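Local atomic coordinates of argonaute protein (Marinitoga piezophila, PDB entry 5I4A), a protein that uses short guide RNAs carrying a 5'-hydroxyl to bind complementary DNA or RNA targets and cleave them in a divalent-metal-dependent reaction. Residues F42-Q45 with L50-I53; E54-D59 with V88-K93; K96-D101 with L247-N252. One frame throughout, in Å; residues are numbered along the deposited sequence.

Contact 1 of 3, residues F42-Q45 with L50-I53; sequences FKFQ and LVWI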
loop_
_atom_site.group_PDB
_atom_site.type_symbol
_atom_site.label_atom_id
_atom_site.label_comp_id
_atom_site.label_asym_id
_atom_site.label_seq_id
_atom_site.Cartn_x
_atom_site.Cartn_y
_atom_site.Cartn_z
ATOM N N PHE A 42 -11.244 -17.338 23.089
ATOM C CA PHE A 42 -9.805 -17.583 23.053
ATOM C C PHE A 42 -9.588 -18.997 22.545
ATOM O O PHE A 42 -10.068 -19.952 23.166
ATOM C CB PHE A 42 -9.192 -17.400 24.443
ATOM C CG PHE A 42 -7.694 -17.318 24.443
ATOM C CD1 PHE A 42 -6.924 -18.453 24.251
ATOM C CD2 PHE A 42 -7.054 -16.107 24.651
ATOM C CE1 PHE A 42 -5.547 -18.381 24.255
ATOM C CE2 PHE A 42 -5.674 -16.029 24.658
ATOM C CZ PHE A 42 -4.920 -17.168 24.460
ATOM N N LYS A 43 -8.861 -19.136 21.441
ATOM C CA LYS A 43 -8.780 -20.418 20.756
ATOM C C LYS A 43 -7.991 -21.433 21.575
ATOM O O LYS A 43 -6.853 -21.175 21.981
ATOM C CB LYS A 43 -8.141 -20.243 19.379
ATOM C CG LYS A 43 -8.298 -21.452 18.468
ATOM C CD LYS A 43 -8.107 -21.075 17.007
ATOM C CE LYS A 43 -8.697 -22.130 16.082
ATOM N NZ LYS A 43 -8.771 -21.641 14.675
ATOM N N PHE A 44 -8.610 -22.584 21.824
ATOM C CA PHE A 44 -7.935 -23.763 22.343
ATOM C C PHE A 44 -7.470 -24.633 21.183
ATOM O O PHE A 44 -8.112 -24.690 20.131
ATOM C CB PHE A 44 -8.866 -24.584 23.241
ATOM C CG PHE A 44 -9.098 -23.994 24.606
ATOM C CD1 PHE A 44 -9.758 -22.785 24.755
ATOM C CD2 PHE A 44 -8.688 -24.673 25.744
ATOM C CE1 PHE A 44 -9.980 -22.250 26.012
ATOM C CE2 PHE A 44 -8.909 -24.143 27.005
ATOM C CZ PHE A 44 -9.557 -22.933 27.140
ATOM N N GLN A 45 -6.352 -25.323 21.382
ATOM C CA GLN A 45 -5.880 -26.313 20.427
ATOM C C GLN A 45 -6.112 -27.711 20.989
ATOM O O GLN A 45 -6.291 -27.898 22.195
ATOM C CB GLN A 45 -4.398 -26.098 20.094
ATOM C CG GLN A 45 -3.897 -26.886 18.886
ATOM C CD GLN A 45 -4.750 -26.684 17.651
ATOM O OE1 GLN A 45 -5.091 -25.556 17.294
ATOM N NE2 GLN A 45 -5.104 -27.782 16.991
ATOM N N LEU A 50 -5.492 -34.750 24.126
ATOM C CA LEU A 50 -5.414 -33.621 25.041
ATOM C C LEU A 50 -5.789 -32.315 24.347
ATOM O O LEU A 50 -5.490 -32.103 23.166
ATOM C CB LEU A 50 -4.010 -33.494 25.637
ATOM C CG LEU A 50 -3.588 -34.578 26.632
ATOM C CD1 LEU A 50 -2.126 -34.408 27.014
ATOM C CD2 LEU A 50 -4.476 -34.542 27.867
ATOM N N VAL A 51 -6.440 -31.437 25.104
ATOM C CA VAL A 51 -6.767 -30.082 24.674
ATOM C C VAL A 51 -5.966 -29.117 25.535
ATOM O O VAL A 51 -5.898 -29.283 26.759
ATOM C CB VAL A 51 -8.276 -29.807 24.789
ATOM C CG1 VAL A 51 -8.564 -28.316 24.689
ATOM C CG2 VAL A 51 -9.036 -30.574 23.720
ATOM N N TRP A 52 -5.354 -28.114 24.905
ATOM C CA TRP A 52 -4.489 -27.197 25.631
ATOM C C TRP A 52 -4.750 -25.756 25.214
ATOM O O TRP A 52 -5.395 -25.476 24.199
ATOM C CB TRP A 52 -3.005 -27.550 25.442
ATOM C CG TRP A 52 -2.619 -27.988 24.063
ATOM C CD1 TRP A 52 -2.747 -29.241 23.534
ATOM C CD2 TRP A 52 -2.002 -27.187 23.046
ATOM N NE1 TRP A 52 -2.265 -29.265 22.248
ATOM C CE2 TRP A 52 -1.802 -28.017 21.925
ATOM C CE3 TRP A 52 -1.611 -25.847 22.970
ATOM C CZ2 TRP A 52 -1.222 -27.553 20.747
ATOM C CZ3 TRP A 52 -1.039 -25.387 21.797
ATOM C CH2 TRP A 52 -0.852 -26.238 20.702
ATOM N N ILE A 53 -4.232 -24.838 26.028
ATOM C CA ILE A 53 -4.356 -23.405 25.799
ATOM C C ILE A 53 -3.052 -22.738 26.213
ATOM O O ILE A 53 -2.466 -23.080 27.246
ATOM C CB ILE A 53 -5.559 -22.806 26.561
ATOM C CG1 ILE A 53 -5.728 -21.322 26.226
ATOM C CG2 ILE A 53 -5.420 -23.014 28.070
ATOM C CD1 ILE A 53 -6.882 -20.664 26.950
#

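Contact 2 of 3, residues E54-D59 with V88-K93; sequences EIPDID and VKTLYK. With nucleotides of chain B.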
loop_
_atom_site.group_PDB
_atom_site.type_symbol
_atom_site.label_atom_id
_atom_site.label_comp_id
_atom_site.label_asym_id
_atom_site.label_seq_id
_atom_site.Cartn_x
_atom_site.Cartn_y
_atom_site.Cartn_z
ATOM N N GLU A 54 -2.586 -21.799 25.395
ATOM C CA GLU A 54 -1.382 -21.026 25.674
ATOM C C GLU A 54 -1.799 -19.607 26.037
ATOM O O GLU A 54 -2.454 -18.927 25.240
ATOM C CB GLU A 54 -0.439 -21.040 24.472
ATOM C CG GLU A 54 0.186 -22.404 24.220
ATOM C CD GLU A 54 0.605 -22.614 22.777
ATOM O OE1 GLU A 54 0.248 -21.778 21.920
ATOM O OE2 GLU A 54 1.286 -23.623 22.500
ATOM N N ILE A 55 -1.430 -19.172 27.239
ATOM C CA ILE A 55 -1.906 -17.902 27.783
ATOM C C ILE A 55 -0.715 -17.112 28.309
ATOM O O ILE A 55 0.360 -17.675 28.567
ATOM C CB ILE A 55 -2.949 -18.118 28.907
ATOM C CG1 ILE A 55 -2.346 -18.954 30.039
ATOM C CG2 ILE A 55 -4.210 -18.753 28.357
ATOM C CD1 ILE A 55 -3.120 -18.870 31.338
ATOM N N PRO A 56 -0.875 -15.801 28.479
ATOM C CA PRO A 56 0.139 -15.034 29.208
ATOM C C PRO A 56 0.164 -15.458 30.666
ATOM O O PRO A 56 -0.807 -15.995 31.203
ATOM C CB PRO A 56 -0.324 -13.579 29.061
ATOM C CG PRO A 56 -1.354 -13.588 27.968
ATOM C CD PRO A 56 -1.975 -14.947 28.001
ATOM N N ASP A 57 1.303 -15.208 31.314
ATOM C CA ASP A 57 1.475 -15.569 32.720
ATOM C C ASP A 57 0.795 -14.536 33.621
ATOM O O ASP A 57 1.420 -13.837 34.418
ATOM C CB ASP A 57 2.952 -15.713 33.057
ATOM C CG ASP A 57 3.178 -16.269 34.448
ATOM O OD1 ASP A 57 2.269 -16.952 34.966
ATOM O OD2 ASP A 57 4.260 -16.026 35.023
ATOM N N ILE A 58 -0.525 -14.451 33.471
ATOM C CA ILE A 58 -1.358 -13.543 34.245
ATOM C C ILE A 58 -2.576 -14.314 34.732
ATOM O O ILE A 58 -2.815 -15.455 34.336
ATOM C CB ILE A 58 -1.778 -12.297 33.434
ATOM C CG1 ILE A 58 -2.218 -12.686 32.019
ATOM C CG2 ILE A 58 -0.638 -11.290 33.380
ATOM C CD1 ILE A 58 -3.691 -13.025 31.880
ATOM N N ASP A 59 -3.347 -13.674 35.607
ATOM C CA ASP A 59 -4.574 -14.292 36.089
ATOM C C ASP A 59 -5.553 -14.447 34.935
ATOM O O ASP A 59 -5.912 -13.469 34.272
ATOM C CB ASP A 59 -5.192 -13.464 37.210
ATOM C CG ASP A 59 -6.127 -14.279 38.081
ATOM O OD1 ASP A 59 -5.675 -15.295 38.652
ATOM O OD2 ASP A 59 -7.318 -13.916 38.181
ATOM N N VAL A 88 4.184 -13.340 21.028
ATOM C CA VAL A 88 3.416 -12.339 20.292
ATOM C C VAL A 88 2.061 -12.903 19.880
ATOM O O VAL A 88 1.025 -12.241 20.015
ATOM C CB VAL A 88 4.216 -11.842 19.074
ATOM C CG1 VAL A 88 3.355 -10.942 18.195
ATOM C CG2 VAL A 88 5.468 -11.107 19.525
ATOM N N LYS A 89 2.052 -14.133 19.364
ATOM C CA LYS A 89 0.795 -14.780 19.002
ATOM C C LYS A 89 -0.137 -14.867 20.205
ATOM O O LYS A 89 -1.327 -14.546 20.112
ATOM C CB LYS A 89 1.075 -16.169 18.434
ATOM C CG LYS A 89 -0.147 -17.061 18.320
ATOM C CD LYS A 89 0.254 -18.479 17.949
ATOM C CE LYS A 89 -0.955 -19.395 17.855
ATOM N NZ LYS A 89 -0.560 -20.777 17.471
ATOM N N THR A 90 0.402 -15.287 21.352
ATOM C CA THR A 90 -0.408 -15.415 22.559
ATOM C C THR A 90 -0.945 -14.063 23.011
ATOM O O THR A 90 -2.113 -13.948 23.402
ATOM C CB THR A 90 0.418 -16.057 23.670
ATOM O OG1 THR A 90 0.987 -17.284 23.194
ATOM C CG2 THR A 90 -0.449 -16.340 24.885
ATOM N N LEU A 91 -0.104 -13.028 22.970
ATOM C CA LEU A 91 -0.539 -11.701 23.393
ATOM C C LEU A 91 -1.622 -11.154 22.468
ATOM O O LEU A 91 -2.581 -10.523 22.927
ATOM C CB LEU A 91 0.662 -10.760 23.443
ATOM C CG LEU A 91 0.504 -9.404 24.127
ATOM C CD1 LEU A 91 -0.012 -9.569 25.543
ATOM C CD2 LEU A 91 1.838 -8.682 24.128
ATOM N N TYR A 92 -1.485 -11.393 21.159
ATOM C CA TYR A 92 -2.515 -10.978 20.209
ATOM C C TYR A 92 -3.852 -11.639 20.522
ATOM O O TYR A 92 -4.897 -10.978 20.545
ATOM C CB TYR A 92 -2.074 -11.312 18.784
ATOM C CG TYR A 92 -1.435 -10.159 18.043
ATOM C CD1 TYR A 92 -2.087 -8.939 17.917
ATOM C CD2 TYR A 92 -0.178 -10.292 17.471
ATOM C CE1 TYR A 92 -1.503 -7.884 17.239
ATOM C CE2 TYR A 92 0.413 -9.245 16.792
ATOM C CZ TYR A 92 -0.253 -8.044 16.676
ATOM O OH TYR A 92 0.337 -7.001 16.001
ATOM N N LYS A 93 -3.837 -12.952 20.761
ATOM C CA LYS A 93 -5.072 -13.653 21.096
ATOM C C LYS A 93 -5.637 -13.175 22.423
ATOM O O LYS A 93 -6.861 -13.114 22.593
ATOM C CB LYS A 93 -4.825 -15.161 21.132
ATOM C CG LYS A 93 -4.393 -15.751 19.797
ATOM C CD LYS A 93 -3.981 -17.207 19.941
ATOM C CE LYS A 93 -5.128 -18.061 20.452
ATOM N NZ LYS A 93 -4.708 -19.478 20.636
ATOM P P A B 11 1.478 -8.865 12.940
ATOM O OP1 A B 11 0.067 -8.408 12.947
ATOM O OP2 A B 11 2.405 -8.427 14.014
ATOM O "O5'" A B 11 1.453 -10.455 12.911
ATOM C "C5'" A B 11 2.620 -11.215 13.178
ATOM C "C4'" A B 11 2.261 -12.634 13.518
ATOM O "O4'" A B 11 1.591 -12.654 14.806
ATOM C "C3'" A B 11 1.272 -13.280 12.558
ATOM O "O3'" A B 11 1.875 -13.859 11.405
ATOM C "C2'" A B 11 0.525 -14.272 13.442
ATOM O "O2'" A B 11 1.267 -15.469 13.627
ATOM C "C1'" A B 11 0.479 -13.520 14.766
ATOM N N9 A B 11 -0.742 -12.704 14.884
ATOM C C8 A B 11 -0.985 -11.426 14.432
ATOM N N7 A B 11 -2.192 -10.990 14.712
ATOM C C5 A B 11 -2.772 -12.060 15.391
ATOM C C6 A B 11 -4.039 -12.258 15.964
ATOM N N6 A B 11 -5.016 -11.340 15.951
ATOM N N1 A B 11 -4.273 -13.444 16.561
ATOM C C2 A B 11 -3.310 -14.375 16.588
ATOM N N3 A B 11 -2.084 -14.308 16.084
ATOM C C4 A B 11 -1.886 -13.114 15.498
HETATM O O HOH W 1 -3.907 -21.800 22.552
HETATM O O HOH W 2 -2.815 -18.696 22.646
HETATM O O HOH W 3 1.321 -22.241 18.821
HETATM O O HOH W 4 -0.736 -18.741 21.834
#

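Contact 3 of 3, residues K96-D101 with L247-N252; sequences KKLFLD and LNKITN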
loop_
_atom_site.group_PDB
_atom_site.type_symbol
_atom_site.label_atom_id
_atom_site.label_comp_id
_atom_site.label_asym_id
_atom_site.label_seq_id
_atom_site.Cartn_x
_atom_site.Cartn_y
_atom_site.Cartn_z
ATOM N N LYS A 96 -7.405 -9.851 21.823
ATOM C CA LYS A 96 -8.672 -10.117 21.153
ATOM C C LYS A 96 -9.733 -10.578 22.144
ATOM O O LYS A 96 -10.877 -10.108 22.110
ATOM C CB LYS A 96 -8.464 -11.162 20.059
ATOM C CG LYS A 96 -9.717 -11.544 19.296
ATOM C CD LYS A 96 -9.398 -12.607 18.259
ATOM C CE LYS A 96 -10.592 -12.898 17.377
ATOM N NZ LYS A 96 -10.236 -13.848 16.292
ATOM N N LYS A 97 -9.370 -11.501 23.038
ATOM C CA LYS A 97 -10.326 -11.999 24.023
ATOM C C LYS A 97 -10.869 -10.869 24.885
ATOM O O LYS A 97 -12.079 -10.783 25.124
ATOM C CB LYS A 97 -9.678 -13.068 24.904
ATOM C CG LYS A 97 -10.455 -13.317 26.187
ATOM C CD LYS A 97 -9.786 -14.341 27.082
ATOM C CE LYS A 97 -10.548 -14.479 28.396
ATOM N NZ LYS A 97 -12.005 -14.708 28.162
ATOM N N LEU A 98 -9.986 -9.991 25.365
ATOM C CA LEU A 98 -10.421 -8.897 26.228
ATOM C C LEU A 98 -11.401 -7.981 25.503
ATOM O O LEU A 98 -12.432 -7.590 26.064
ATOM C CB LEU A 98 -9.210 -8.113 26.728
ATOM C CG LEU A 98 -8.329 -8.829 27.752
ATOM C CD1 LEU A 98 -7.158 -7.950 28.159
ATOM C CD2 LEU A 98 -9.146 -9.235 28.968
ATOM N N PHE A 99 -11.091 -7.623 24.254
ATOM C CA PHE A 99 -12.012 -6.813 23.462
ATOM C C PHE A 99 -13.341 -7.533 23.265
ATOM O O PHE A 99 -14.412 -6.949 23.462
ATOM C CB PHE A 99 -11.385 -6.472 22.109
ATOM C CG PHE A 99 -10.508 -5.249 22.129
ATOM C CD1 PHE A 99 -11.059 -3.984 21.994
ATOM C CD2 PHE A 99 -9.135 -5.366 22.263
ATOM C CE1 PHE A 99 -10.257 -2.858 22.002
ATOM C CE2 PHE A 99 -8.327 -4.243 22.272
ATOM C CZ PHE A 99 -8.889 -2.987 22.142
ATOM N N LEU A 100 -13.289 -8.808 22.868
ATOM C CA LEU A 100 -14.518 -9.570 22.669
ATOM C C LEU A 100 -15.278 -9.738 23.980
ATOM O O LEU A 100 -16.515 -9.711 23.995
ATOM C CB LEU A 100 -14.204 -10.932 22.050
ATOM C CG LEU A 100 -13.723 -10.959 20.595
ATOM C CD1 LEU A 100 -13.456 -12.388 20.148
ATOM C CD2 LEU A 100 -14.732 -10.293 19.675
ATOM N N ASP A 101 -14.558 -9.914 25.092
ATOM C CA ASP A 101 -15.211 -10.011 26.394
ATOM C C ASP A 101 -15.914 -8.718 26.780
ATOM O O ASP A 101 -16.849 -8.751 27.587
ATOM C CB ASP A 101 -14.200 -10.384 27.481
ATOM C CG ASP A 101 -13.807 -11.849 27.437
ATOM O OD1 ASP A 101 -14.437 -12.616 26.681
ATOM O OD2 ASP A 101 -12.874 -12.234 28.172
ATOM N N LEU A 247 -7.895 -2.948 29.258
ATOM C CA LEU A 247 -6.502 -3.183 28.896
ATOM C C LEU A 247 -5.533 -2.848 30.023
ATOM O O LEU A 247 -4.330 -3.072 29.860
ATOM C CB LEU A 247 -6.129 -2.374 27.652
ATOM C CG LEU A 247 -6.781 -2.769 26.324
ATOM C CD1 LEU A 247 -6.137 -2.004 25.179
ATOM C CD2 LEU A 247 -6.684 -4.269 26.093
ATOM N N ASN A 248 -6.020 -2.324 31.154
ATOM C CA ASN A 248 -5.144 -2.088 32.297
ATOM C C ASN A 248 -4.442 -3.362 32.743
ATOM O O ASN A 248 -3.418 -3.288 33.432
ATOM C CB ASN A 248 -5.936 -1.495 33.469
ATOM C CG ASN A 248 -6.677 -2.552 34.280
ATOM O OD1 ASN A 248 -7.172 -3.542 33.738
ATOM N ND2 ASN A 248 -6.754 -2.341 35.589
ATOM N N LYS A 249 -4.974 -4.524 32.362
ATOM C CA LYS A 249 -4.346 -5.792 32.708
ATOM C C LYS A 249 -2.912 -5.867 32.197
ATOM O O LYS A 249 -2.031 -6.399 32.883
ATOM C CB LYS A 249 -5.180 -6.951 32.152
ATOM C CG LYS A 249 -6.467 -7.216 32.926
ATOM C CD LYS A 249 -7.333 -8.282 32.266
ATOM C CE LYS A 249 -8.344 -8.841 33.258
ATOM N NZ LYS A 249 -9.466 -9.555 32.590
ATOM N N ILE A 250 -2.651 -5.335 31.005
ATOM C CA ILE A 250 -1.349 -5.496 30.364
ATOM C C ILE A 250 -0.598 -4.187 30.165
ATOM O O ILE A 250 0.593 -4.230 29.819
ATOM C CB ILE A 250 -1.467 -6.243 29.017
ATOM C CG1 ILE A 250 -2.335 -5.457 28.032
ATOM C CG2 ILE A 250 -2.022 -7.646 29.228
ATOM C CD1 ILE A 250 -2.384 -6.074 26.646
ATOM N N THR A 251 -1.223 -3.029 30.369
ATOM C CA THR A 251 -0.515 -1.777 30.132
ATOM C C THR A 251 -1.175 -0.654 30.921
ATOM O O THR A 251 -2.332 -0.755 31.334
ATOM C CB THR A 251 -0.475 -1.430 28.636
ATOM O OG1 THR A 251 0.451 -0.359 28.413
ATOM C CG2 THR A 251 -1.852 -1.014 28.143
ATOM N N ASN A 252 -0.414 0.423 31.124
ATOM C CA ASN A 252 -0.910 1.636 31.773
ATOM C C ASN A 252 -1.277 2.626 30.674
ATOM O O ASN A 252 -0.405 3.285 30.099
ATOM C CB ASN A 252 0.133 2.219 32.724
ATOM C CG ASN A 252 -0.394 3.406 33.523
ATOM O OD1 ASN A 252 -1.453 3.958 33.222
ATOM N ND2 ASN A 252 0.353 3.806 34.545
#

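Contact 1 of 3, residues F42-Q45 with L50-I53
Q45 lays the aliphatic start of its side chain over one face of the W52 indole: Q45 CB stands 3.5 Å from the centroid of the six-membered ring of W52, 11° off its normal, a CH-pi contact nearly above the middle of that ring. The next carbon, Q45 CG, comes to 3.3 Å from W52 CZ2. The two side chains run side by side on the same face of the sheet. W52 has its CG wedged between backbone N and carbonyl carbon (chi1 39°), the crowded position, and this brings the indole in beside Q45, whose CB and CG cover one face of it.

Behind this pair the backbones close an antiparallel hydrogen-bonded pair. Q45 N donates a hydrogen bond to W52 O at 3.0 Å, and W52 N donates to Q45 O at 2.9 Å. Q45 O also takes a CA-H...O contact from V51 CA.

F42, F44, V51 and I53 make an apolar cluster. I53 CD1 sits over one face of the F44 ring, 3.9 Å from its centroid, and also reaches F42 CD1 at 3.5 Å. I53 holds CG1 anti to its backbone N (chi1 -176°), which carries the fully extended branch out to both phenylalanines. V51 CG1 meets F44 CD2 at 3.8 Å. Around them, F22 of strand 16-22 and A33 and L36 of helix 29-40 close over F44, while F42 meets F60 edge-to-face.

This is the short edge pairing of the N-terminal domain's four-stranded antiparallel sheet, strand 45-46 beside strand 51-56. Two backbone bonds fix the register, and the side chains divide the labour: a glutamine CH-pi contact on the tryptophan on one face, and buried hydrocarbon filling the core between sheet and helix.

Contact 2 of 3, residues E54-D59 with V88-K93
T90 turns its methyl anti to the backbone N, with OG1 beside that N (chi1 -53°), and so presents CG2 squarely to the strand. T90 CG2 lies 3.3 Å from E54 O, 3.5 Å from I55 C and 3.7 Å from P56 CD; the P56 ring and the T90 side chain pass each other heading opposite ways. Direct contact between helix and strand therefore rests on one methyl against backbone and proline ring.

Water does the polar work. One molecule is shared by E54 OE1 and T90 OG1, donating to both, at 2.6 Å from T90 OG1, which is also hydrogen-bonded to L86 O one turn back. A second donates to E54 O and accepts from K93 NZ, at 2.9 Å from that nitrogen. The bend in the K93 chain (chi3 61°) swings its ammonium back toward the strand, where it also bonds to K43 O. Through a third water, a weak link joins E54 OE1 to K89 NZ, while E54 OE2 forms a salt bridge with R19; these positive groups probably favour the ionised acid.

The other side of the helix faces the guide: one face of the Y92 ring covers the base of the chain B adenosine nucleotide, with N7 over its centre, and Y92 OH donates to the nucleotide's OP2 at 3.2 Å. Helix segment 88-93 crosses strand segment 54-56 at -78°, I17 of the neighbouring strand 16-22 also touches T90, and L91 and Y92 reach strand 127-140, so the helix lies between the N-terminal sheet, the large antiparallel sheet and the RNA.

Contact 3 of 3, residues K96-D101 with L247-N252
A mostly apolar contact joins the N-terminal domain to linker L2: the C-terminal turns of helix 84-101 meet a 3-10 turn that follows helix 240-243. L98 carries most of the helix side. L98 CD2 rests against the end of K249, 3.7 Å from K249 NZ and 3.9 Å from K249 CD, the two side chains crossing at a slant. K249 gets there by running extended beyond CG after a first torsion of -75°, and its chain carries CD and NZ across the leucine methyls.

L247 fills in on the neighbouring side with a single methyl. L247 CD2 is 4.2 Å from L98 CD1 and the same 4.2 Å from F99 CE2, approaching that ring obliquely; these are loose van der Waals contacts.

In the bilobed argonaute architecture, the N-terminal domain and linker L2 both belong to the PAZ lobe, and this is one place where they meet directly. F99 is part of an aromatic cluster here, stacked with F112 and edge-to-face with F104 and F246. The 3-10 turn is held by L247 O, which accepts from both I250 N and T251 N.

On the flank of the helix, K97 NZ grips D101 OD2 at 2.6 Å, a salt bridge one turn long that uses the carboxylate's syn lone pair. N41 binds the other oxygen, OD1, and K97 NZ has a second partner in N40 O.

Overall arrangement
From the N terminus, contact 1 comes first, closing the short loop 46-49. Strand 51-56 carries straight on into contact 2, which closes a longer loop when helix 84-101 returns across it. The same helix continues into contact 3, where its last turns meet 247-252 after an excursion through L1, the PAZ domain and the start of L2. The three loops follow in series, neither nesting nor crossing. In space contacts 1 and 2 touch, through K43 with K93 and F42 with E54, and F42 also reaches K97. Together they tie the N-terminal sheet to helix 84-101 and that helix to linker L2.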